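Local coordinates for protein TRAP dicarboxylate transporter, DctP subunit (Sulfurospirillum deleyianum, PDB 4OVS) that binds succinate in the periplasm and probably delivers it, or related dicarboxylates, to a TRAP transporter as its solute-binding subunit, at residues 214-228 / 281-295. Sequence-based numbering, arbitrary orientation.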
loop_
_atom_site.group_PDB
_atom_site.type_symbol
_atom_site.label_atom_id
_atom_site.label_comp_id
_atom_site.label_asym_id
_atom_site.label_seq_id
_atom_site.Cartn_x
_atom_site.Cartn_y
_atom_site.Cartn_z
ATOM N N PHE A 214 5.491 3.103 -8.675
ATOM C CA PHE A 214 5.473 3.789 -9.957
ATOM C C PHE A 214 6.716 3.452 -10.776
ATOM O O PHE A 214 6.606 3.158 -11.945
ATOM C CB PHE A 214 5.351 5.298 -9.752
ATOM C CG PHE A 214 5.079 6.072 -10.999
ATOM C CD1 PHE A 214 3.832 6.053 -11.584
ATOM C CD2 PHE A 214 6.072 6.859 -11.559
ATOM C CE1 PHE A 214 3.575 6.774 -12.757
ATOM C CE2 PHE A 214 5.834 7.584 -12.740
ATOM C CZ PHE A 214 4.587 7.549 -13.330
ATOM N N TYR A 215 7.891 3.450 -10.165
ATOM C CA TYR A 215 9.116 3.200 -10.933
ATOM C C TYR A 215 9.488 1.725 -11.047
ATOM O O TYR A 215 9.809 1.246 -12.114
ATOM C CB TYR A 215 10.287 4.009 -10.354
ATOM C CG TYR A 215 11.584 3.860 -11.095
ATOM C CD1 TYR A 215 11.869 4.664 -12.174
ATOM C CD2 TYR A 215 12.520 2.935 -10.712
ATOM C CE1 TYR A 215 13.072 4.538 -12.885
ATOM C CE2 TYR A 215 13.730 2.799 -11.406
ATOM C CZ TYR A 215 13.992 3.612 -12.477
ATOM O OH TYR A 215 15.165 3.491 -13.158
ATOM N N THR A 216 9.443 1.002 -9.946
ATOM C CA THR A 216 9.815 -0.407 -9.918
ATOM C C THR A 216 8.933 -1.304 -10.768
ATOM O O THR A 216 9.410 -2.339 -11.217
ATOM C CB THR A 216 9.857 -0.995 -8.517
ATOM O OG1 THR A 216 8.558 -0.924 -7.914
ATOM C CG2 THR A 216 10.894 -0.229 -7.672
ATOM N N LYS A 217 7.689 -0.900 -11.049
ATOM C CA LYS A 217 6.850 -1.666 -11.930
ATOM C C LYS A 217 6.774 -1.067 -13.309
ATOM O O LYS A 217 5.983 -1.524 -14.092
ATOM C CB LYS A 217 5.420 -1.776 -11.430
ATOM C CG LYS A 217 5.289 -2.416 -10.106
ATOM C CD LYS A 217 5.759 -3.894 -10.134
ATOM C CE LYS A 217 4.819 -4.824 -10.825
ATOM N NZ LYS A 217 5.327 -6.189 -10.592
ATOM N N LYS A 218 7.557 -0.013 -13.571
ATOM C CA LYS A 218 7.695 0.595 -14.877
ATOM C C LYS A 218 6.455 1.295 -15.340
ATOM O O LYS A 218 6.252 1.466 -16.538
ATOM C CB LYS A 218 8.183 -0.414 -15.887
ATOM C CG LYS A 218 9.393 -1.153 -15.335
ATOM C CD LYS A 218 10.236 -1.760 -16.419
ATOM C CE LYS A 218 11.258 -2.736 -15.835
ATOM N NZ LYS A 218 12.228 -2.076 -14.898
ATOM N N PHE A 219 5.640 1.745 -14.386
ATOM C CA PHE A 219 4.436 2.498 -14.751
ATOM C C PHE A 219 4.871 3.812 -15.406
ATOM O O PHE A 219 4.144 4.400 -16.227
ATOM C CB PHE A 219 3.606 2.822 -13.538
ATOM C CG PHE A 219 3.000 1.610 -12.828
ATOM C CD1 PHE A 219 2.861 0.372 -13.447
ATOM C CD2 PHE A 219 2.549 1.744 -11.516
ATOM C CE1 PHE A 219 2.256 -0.685 -12.773
ATOM C CE2 PHE A 219 1.943 0.693 -10.828
ATOM C CZ PHE A 219 1.820 -0.526 -11.447
ATOM N N ASN A 220 6.056 4.280 -15.017
ATOM C CA ASN A 220 6.655 5.457 -15.648
ATOM C C ASN A 220 6.832 5.309 -17.161
ATOM O O ASN A 220 6.809 6.298 -17.887
ATOM C CB ASN A 220 7.996 5.784 -15.023
ATOM C CG ASN A 220 8.983 4.655 -15.130
ATOM O OD1 ASN A 220 8.736 3.536 -14.658
ATOM N ND2 ASN A 220 10.118 4.937 -15.741
ATOM N N GLU A 221 7.012 4.081 -17.636
ATOM C CA GLU A 221 7.254 3.844 -19.043
ATOM C C GLU A 221 5.965 3.823 -19.828
ATOM O O GLU A 221 5.975 3.900 -21.064
ATOM C CB GLU A 221 8.061 2.548 -19.234
ATOM C CG GLU A 221 9.367 2.665 -18.519
ATOM C CD GLU A 221 10.308 1.518 -18.777
ATOM O OE1 GLU A 221 11.503 1.622 -18.397
ATOM O OE2 GLU A 221 9.847 0.521 -19.327
ATOM N N VAL A 222 4.845 3.722 -19.123
ATOM C CA VAL A 222 3.544 3.684 -19.784
ATOM C C VAL A 222 2.603 4.820 -19.342
ATOM O O VAL A 222 1.399 4.722 -19.515
ATOM C CB VAL A 222 2.858 2.296 -19.627
ATOM C CG1 VAL A 222 3.581 1.262 -20.480
ATOM C CG2 VAL A 222 2.840 1.874 -18.172
ATOM N N GLN A 223 3.166 5.911 -18.839
ATOM C CA GLN A 223 2.414 7.141 -18.495
ATOM C C GLN A 223 3.183 8.367 -18.988
ATOM O O GLN A 223 4.408 8.398 -18.873
ATOM C CB GLN A 223 2.269 7.255 -16.971
ATOM C CG GLN A 223 1.457 6.192 -16.324
ATOM C CD GLN A 223 -0.042 6.406 -16.531
ATOM O OE1 GLN A 223 -0.765 6.720 -15.603
ATOM N NE2 GLN A 223 -0.509 6.173 -17.723
ATOM N N THR A 224 2.478 9.369 -19.522
ATOM C CA THR A 224 3.098 10.535 -20.140
ATOM C C THR A 224 3.182 11.716 -19.149
ATOM O O THR A 224 3.981 12.649 -19.354
ATOM C CB THR A 224 2.332 10.971 -21.395
ATOM O OG1 THR A 224 0.987 11.320 -21.057
ATOM C CG2 THR A 224 2.272 9.841 -22.383
ATOM N N ASP A 225 2.397 11.646 -18.067
ATOM C CA ASP A 225 2.336 12.714 -17.071
ATOM C C ASP A 225 2.179 12.206 -15.649
ATOM O O ASP A 225 1.287 11.402 -15.372
ATOM C CB ASP A 225 1.182 13.675 -17.389
ATOM C CG ASP A 225 1.399 14.431 -18.710
ATOM O OD1 ASP A 225 0.969 13.919 -19.749
ATOM O OD2 ASP A 225 2.008 15.530 -18.706
ATOM N N LEU A 226 3.043 12.708 -14.758
ATOM C CA LEU A 226 3.006 12.431 -13.324
ATOM C C LEU A 226 2.853 13.712 -12.519
ATOM O O LEU A 226 3.612 14.671 -12.702
ATOM C CB LEU A 226 4.295 11.720 -12.869
ATOM C CG LEU A 226 4.446 11.499 -11.360
ATOM C CD1 LEU A 226 3.489 10.487 -10.837
ATOM C CD2 LEU A 226 5.874 11.055 -11.018
ATOM N N THR A 227 1.885 13.726 -11.609
ATOM C CA THR A 227 1.668 14.879 -10.749
ATOM C C THR A 227 1.947 14.536 -9.303
ATOM O O THR A 227 1.376 13.596 -8.746
ATOM C CB THR A 227 0.227 15.419 -10.903
ATOM O OG1 THR A 227 0.061 15.899 -12.230
ATOM C CG2 THR A 227 -0.039 16.549 -9.970
ATOM N N LEU A 228 2.844 15.294 -8.686
ATOM C CA LEU A 228 3.205 15.029 -7.285
ATOM C C LEU A 228 2.108 15.578 -6.360
ATOM O O LEU A 228 2.249 16.597 -5.698
ATOM C CB LEU A 228 4.596 15.579 -6.967
ATOM C CG LEU A 228 5.715 15.013 -7.856
ATOM C CD1 LEU A 228 7.041 15.634 -7.566
ATOM C CD2 LEU A 228 5.863 13.546 -7.737
ATOM N N LYS A 281 15.287 8.847 -9.812
ATOM C CA LYS A 281 15.268 7.891 -10.928
ATOM C C LYS A 281 14.182 8.224 -11.952
ATOM O O LYS A 281 14.385 8.134 -13.181
ATOM C CB LYS A 281 15.098 6.465 -10.399
ATOM C CG LYS A 281 16.332 5.870 -9.733
ATOM C CD LYS A 281 15.940 4.592 -8.971
ATOM C CE LYS A 281 17.109 3.892 -8.234
ATOM N NZ LYS A 281 18.288 3.753 -9.124
ATOM N N ILE A 282 13.010 8.608 -11.467
ATOM C CA ILE A 282 11.940 9.009 -12.368
ATOM C C ILE A 282 12.331 10.270 -13.162
ATOM O O ILE A 282 12.056 10.380 -14.367
ATOM C CB ILE A 282 10.653 9.156 -11.566
ATOM C CG1 ILE A 282 10.295 7.801 -11.010
ATOM C CG2 ILE A 282 9.492 9.742 -12.389
ATOM C CD1 ILE A 282 9.417 7.880 -9.883
ATOM N N SER A 283 13.007 11.205 -12.500
ATOM C CA SER A 283 13.441 12.451 -13.126
ATOM C C SER A 283 14.471 12.222 -14.211
ATOM O O SER A 283 14.391 12.831 -15.277
ATOM C CB SER A 283 14.003 13.388 -12.053
ATOM O OG SER A 283 12.960 13.843 -11.210
ATOM N N GLU A 284 15.420 11.329 -13.954
ATOM C CA GLU A 284 16.415 11.011 -14.950
ATOM C C GLU A 284 15.751 10.328 -16.162
ATOM O O GLU A 284 16.071 10.625 -17.325
ATOM C CB GLU A 284 17.497 10.118 -14.357
ATOM C CG GLU A 284 18.631 9.852 -15.339
ATOM C CD GLU A 284 19.861 10.774 -15.148
ATOM O OE1 GLU A 284 19.677 12.020 -15.155
ATOM O OE2 GLU A 284 21.013 10.258 -15.035
ATOM N N TYR A 285 14.802 9.445 -15.891
ATOM C CA TYR A 285 14.069 8.770 -16.949
ATOM C C TYR A 285 13.314 9.792 -17.832
ATOM O O TYR A 285 13.264 9.675 -19.070
ATOM C CB TYR A 285 13.098 7.739 -16.367
ATOM C CG TYR A 285 12.089 7.358 -17.390
ATOM C CD1 TYR A 285 12.388 6.433 -18.376
ATOM C CD2 TYR A 285 10.859 7.980 -17.425
ATOM C CE1 TYR A 285 11.454 6.095 -19.384
ATOM C CE2 TYR A 285 9.941 7.669 -18.399
ATOM C CZ TYR A 285 10.246 6.756 -19.387
ATOM O OH TYR A 285 9.297 6.472 -20.342
ATOM N N ALA A 286 12.710 10.791 -17.206
ATOM C CA ALA A 286 11.955 11.770 -17.973
ATOM C C ALA A 286 12.902 12.616 -18.873
ATOM O O ALA A 286 12.654 12.852 -20.077
ATOM C CB ALA A 286 11.190 12.638 -17.031
ATOM N N LYS A 287 14.028 13.019 -18.312
ATOM C CA LYS A 287 14.989 13.828 -19.056
ATOM C C LYS A 287 15.583 13.047 -20.212
ATOM O O LYS A 287 15.739 13.573 -21.320
ATOM C CB LYS A 287 16.093 14.244 -18.098
ATOM C CG LYS A 287 17.088 15.271 -18.602
ATOM C CD LYS A 287 17.996 15.673 -17.426
ATOM C CE LYS A 287 19.273 16.403 -17.839
ATOM N NZ LYS A 287 20.108 16.689 -16.623
ATOM N N ALA A 288 15.933 11.789 -19.960
ATOM C CA ALA A 288 16.662 10.997 -20.935
ATOM C C ALA A 288 15.750 10.491 -22.023
ATOM O O ALA A 288 16.131 10.467 -23.176
ATOM C CB ALA A 288 17.349 9.847 -20.276
ATOM N N SER A 289 14.554 10.056 -21.651
ATOM C CA SER A 289 13.632 9.485 -22.615
ATOM C C SER A 289 12.811 10.543 -23.331
ATOM O O SER A 289 12.414 10.335 -24.485
ATOM C CB SER A 289 12.663 8.482 -21.929
ATOM O OG SER A 289 11.664 9.135 -21.195
ATOM N N GLY A 290 12.568 11.664 -22.672
ATOM C CA GLY A 290 11.667 12.689 -23.189
ATOM C C GLY A 290 10.184 12.344 -23.158
ATOM O O GLY A 290 9.378 13.092 -23.707
ATOM N N ASN A 291 9.810 11.237 -22.515
ATOM C CA ASN A 291 8.436 10.739 -22.583
ATOM C C ASN A 291 7.615 10.841 -21.275
ATOM O O ASN A 291 6.586 10.202 -21.142
ATOM C CB ASN A 291 8.444 9.291 -23.089
ATOM C CG ASN A 291 8.967 9.178 -24.525
ATOM O OD1 ASN A 291 8.754 10.061 -25.333
ATOM N ND2 ASN A 291 9.652 8.092 -24.826
ATOM N N LEU A 292 8.067 11.646 -20.329
ATOM C CA LEU A 292 7.320 11.868 -19.093
ATOM C C LEU A 292 7.537 13.305 -18.653
ATOM O O LEU A 292 8.655 13.801 -18.668
ATOM C CB LEU A 292 7.760 10.885 -18.018
ATOM C CG LEU A 292 7.184 11.109 -16.620
ATOM C CD1 LEU A 292 5.717 10.804 -16.633
ATOM C CD2 LEU A 292 7.890 10.244 -15.605
ATOM N N LYS A 293 6.455 13.997 -18.325
ATOM C CA LYS A 293 6.549 15.305 -17.701
ATOM C C LYS A 293 6.119 15.129 -16.244
ATOM O O LYS A 293 5.132 14.452 -15.982
ATOM C CB LYS A 293 5.609 16.309 -18.371
ATOM C CG LYS A 293 5.772 16.461 -19.859
ATOM C CD LYS A 293 7.134 17.034 -20.257
ATOM C CE LYS A 293 7.366 18.440 -19.702
ATOM N NZ LYS A 293 8.629 19.089 -20.234
ATOM N N ILE A 294 6.862 15.721 -15.318
ATOM C CA ILE A 294 6.559 15.674 -13.884
ATOM C C ILE A 294 6.043 17.040 -13.427
ATOM O O ILE A 294 6.683 18.061 -13.648
ATOM C CB ILE A 294 7.810 15.284 -13.124
ATOM C CG1 ILE A 294 8.367 14.003 -13.725
ATOM C CG2 ILE A 294 7.564 15.155 -11.598
ATOM C CD1 ILE A 294 9.747 13.667 -13.244
ATOM N N HIS A 295 4.867 17.087 -12.815
ATOM C CA HIS A 295 4.273 18.364 -12.437
ATOM C C HIS A 295 4.150 18.458 -10.953
ATOM O O HIS A 295 3.727 17.515 -10.326
ATOM C CB HIS A 295 2.875 18.520 -13.014
ATOM C CG HIS A 295 2.792 18.177 -14.454
ATOM N ND1 HIS A 295 3.165 19.053 -15.448
ATOM C CD2 HIS A 295 2.392 17.047 -15.077
ATOM C CE1 HIS A 295 2.988 18.481 -16.623
ATOM N NE2 HIS A 295 2.523 17.261 -16.426
HETATM O O HOH W 1 16.121 6.251 -14.015
HETATM O O HOH W 2 6.818 7.427 -20.455
#
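Leu226 and Ile294 face each other in a parallel strand pair, 225-227 with 293-295, at the edge of a mixed sheet of this TRAP solute-binding protein, with the end of helix 253-289 packed against helix 211-216 beside them. Four backbone bonds alternate down the strand pair: Lys293 N gives to Thr224 O, Leu226 N to Lys293 O, His295 N to Leu226 O (2.7 Å) and Leu228 N to His295 O. On the opposite side strand 225-227 bonds to strand 137-152, with a classic beta bulge where Thr224 and Asp225 face Ser152.

The side chains of Asp225, Thr227 and His295 share one face of the pair. His295 NE2 donates to Asp225 OD2 at 2.9 Å, nearly straight and onto the anti lone pair, with imidazole and carboxylate only 12° from coplanar; the other oxygen, OD1, accepts from Thr224 OG1. Thr227 OG1 is bonded to Ile157 O.

Leu226, on the other face, sends CD2 to Ile282 CG2, while Ile282 CD1 meets the edge of the Phe214 ring at CD2, 3.9 Å away. With CG anti to the backbone N (chi1 -178°), the Tyr215 ring reaches alongside helix 253-289, where Lys281 CB makes a CH-pi contact over its face, 3.8 Å from the centroid. Tyr215 OH is joined through a water to Lys281 O. A leucine in place of Tyr215 would probably leave this water without its phenolic partner and Lys281 without the ring face it rests on.

A second water, at the edge of the Tyr285 ring and in its plane, bridges Tyr285 OH, Asn220 O and Asn291 O. Above the centre of that ring stands Asn220 ND2, 3.5 Å from Tyr285 CG, with its amide turned 81° to the ring plane.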